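Local coordinates for L-ribulose 3-epimerase (Mesorhizobium loti, PDB 3VYL), which catalyses the epimerization of ketoses at C3, most efficiently L-ribulose, using a manganese-containing site within a TIM barrel, at residues F243-V248 with W259-T264. Residues are numbered along the deposited sequence; the frame is centred on the assembly and turned at random.
Sequences FSSEIV and WRNLWT
Ser244 lays its CB over one face of the Trp263 indole, 3.8 Å from the centroid of the six-membered ring and 27° off its normal, which qualifies as a CH-pi contact. Because CB sits toward the rim, its closest ring atoms are CH2 and CZ2. A second aliphatic group meets the ring differently: Ile247 CD1 lies near the indole plane, at its edge, 3.5 Å from Trp263 CH2, and the two side chains run at about a right angle. The benzene end of the tryptophan is thus touched on a face and on a rim. Its placement follows from chi1 of 51°, which sets CG between the backbone N and the carbonyl carbon and swings the ring across to 243-248, while NE1 is hydrogen-bonded to Ser242 OG. An alanine in place of Trp263 would probably leave Ser242 OG without this donor and open a gap beside Ser244 CB and Ile247 CD1.

Farther along, the amide of Asn261 faces the turn at Ser244-Glu246, where the backbones come nearest, Ser244 CA to Asn261 CA being 5.4 Å. The turn is shaped by Ser244 itself: its O accepts from Ile247 N at 2.8 Å and from Val248 N at 3.0 Å, and its OG takes a weak, bent bond from Glu246 N (3.1 Å, 128°), as in an ST turn.

The contact joins the loop after the last barrel strand, 238-240, to the one preceding helix 266-292, bringing together the two ends of the excursion through helix 250-255. Trp263 also packs on Leu269 of helix 266-292, and Ser245 on Ser253 of helix 250-255, while on the barrel side Phe243 follows closely on the manganese ligand Glu241, its side chain about 6 Å from the metal.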
# COMPACT_ATOMS: atom_id res chain seq x y z
N PHE A 243 2.29 24.60 -0.63
CA PHE A 243 2.85 25.95 -0.54
C PHE A 243 4.29 26.04 -1.04
O PHE A 243 5.01 25.02 -1.10
CB PHE A 243 2.70 26.50 0.89
CG PHE A 243 1.27 26.53 1.39
CD1 PHE A 243 0.25 27.17 0.67
CD2 PHE A 243 0.93 25.93 2.61
CE1 PHE A 243 -1.06 27.20 1.14
CE2 PHE A 243 -0.38 25.96 3.08
CZ PHE A 243 -1.37 26.60 2.35
N SER A 244 4.68 27.26 -1.41
CA SER A 244 6.03 27.59 -1.88
C SER A 244 6.59 28.80 -1.14
O SER A 244 5.92 29.84 -1.04
CB SER A 244 6.02 27.90 -3.38
OG SER A 244 7.13 28.72 -3.77
N SER A 245 7.81 28.63 -0.65
CA SER A 245 8.61 29.70 -0.00
C SER A 245 8.56 30.99 -0.83
O SER A 245 8.45 32.08 -0.27
CB SER A 245 10.06 29.23 0.14
OG SER A 245 10.74 29.91 1.17
N GLU A 246 8.61 30.83 -2.13
CA GLU A 246 8.57 31.91 -3.07
C GLU A 246 7.30 32.70 -3.03
O GLU A 246 7.30 33.87 -3.30
CB GLU A 246 8.79 31.36 -4.45
CG GLU A 246 10.16 30.74 -4.66
CD GLU A 246 11.28 31.67 -4.30
OE1 GLU A 246 12.44 31.36 -4.59
OE2 GLU A 246 11.00 32.70 -3.70
N ILE A 247 6.18 32.05 -2.79
CA ILE A 247 4.91 32.73 -2.79
C ILE A 247 4.32 33.16 -1.44
O ILE A 247 3.77 34.22 -1.32
CB ILE A 247 3.90 31.90 -3.55
CG1 ILE A 247 4.37 31.76 -4.97
CG2 ILE A 247 2.55 32.56 -3.52
CD1 ILE A 247 3.77 30.58 -5.68
N VAL A 248 4.42 32.33 -0.43
CA VAL A 248 3.84 32.70 0.84
C VAL A 248 4.64 33.73 1.61
O VAL A 248 5.77 34.00 1.30
CB VAL A 248 3.44 31.49 1.72
CG1 VAL A 248 2.48 30.61 0.97
CG2 VAL A 248 4.65 30.71 2.17
N TRP A 259 11.23 25.14 3.75
CA TRP A 259 12.63 25.44 3.58
C TRP A 259 13.06 25.22 2.16
O TRP A 259 14.10 25.73 1.72
CB TRP A 259 13.43 24.51 4.46
CG TRP A 259 13.07 24.57 5.92
CD1 TRP A 259 12.93 23.51 6.81
CD2 TRP A 259 12.78 25.78 6.71
NE1 TRP A 259 12.61 23.97 8.06
CE2 TRP A 259 12.50 25.32 8.07
CE3 TRP A 259 12.73 27.15 6.45
CZ2 TRP A 259 12.20 26.20 9.09
CZ3 TRP A 259 12.42 28.02 7.49
CH2 TRP A 259 12.16 27.56 8.78
N ARG A 260 12.28 24.43 1.45
CA ARG A 260 12.60 24.02 0.11
C ARG A 260 11.31 23.98 -0.66
O ARG A 260 10.25 23.68 -0.10
CB ARG A 260 13.33 22.66 0.08
CG ARG A 260 12.52 21.50 0.61
CD ARG A 260 13.35 20.27 0.90
NE ARG A 260 12.46 19.24 1.44
CZ ARG A 260 12.01 18.18 0.77
NH1 ARG A 260 12.41 17.96 -0.48
NH2 ARG A 260 11.19 17.34 1.36
N ASN A 261 11.39 24.30 -1.94
CA ASN A 261 10.20 24.31 -2.75
C ASN A 261 10.20 23.16 -3.74
O ASN A 261 11.19 22.91 -4.47
CB ASN A 261 10.00 25.68 -3.41
CG ASN A 261 9.71 26.76 -2.39
OD1 ASN A 261 9.03 26.52 -1.39
ND2 ASN A 261 10.23 27.96 -2.63
N LEU A 262 9.07 22.46 -3.75
CA LEU A 262 8.94 21.20 -4.46
C LEU A 262 8.38 21.37 -5.86
O LEU A 262 8.38 20.44 -6.66
CB LEU A 262 8.08 20.24 -3.63
CG LEU A 262 8.84 19.52 -2.52
CD1 LEU A 262 9.32 20.48 -1.44
CD2 LEU A 262 7.94 18.46 -1.91
N TRP A 263 7.90 22.58 -6.15
CA TRP A 263 7.42 22.94 -7.47
C TRP A 263 7.78 24.37 -7.76
O TRP A 263 8.13 25.13 -6.87
CB TRP A 263 5.91 22.73 -7.57
CG TRP A 263 5.12 23.37 -6.45
CD1 TRP A 263 4.72 22.79 -5.26
CD2 TRP A 263 4.62 24.76 -6.38
NE1 TRP A 263 4.02 23.68 -4.48
CE2 TRP A 263 3.93 24.87 -5.08
CE3 TRP A 263 4.65 25.87 -7.23
CZ2 TRP A 263 3.32 26.05 -4.68
CZ3 TRP A 263 4.04 27.06 -6.80
CH2 TRP A 263 3.39 27.15 -5.55
N THR A 264 7.68 24.73 -9.04
CA THR A 264 7.96 26.08 -9.53
C THR A 264 6.80 26.56 -10.36
O THR A 264 6.52 27.75 -10.43
CB THR A 264 9.21 26.10 -10.43
OG1 THR A 264 9.16 24.97 -11.32
CG2 THR A 264 10.48 26.02 -9.60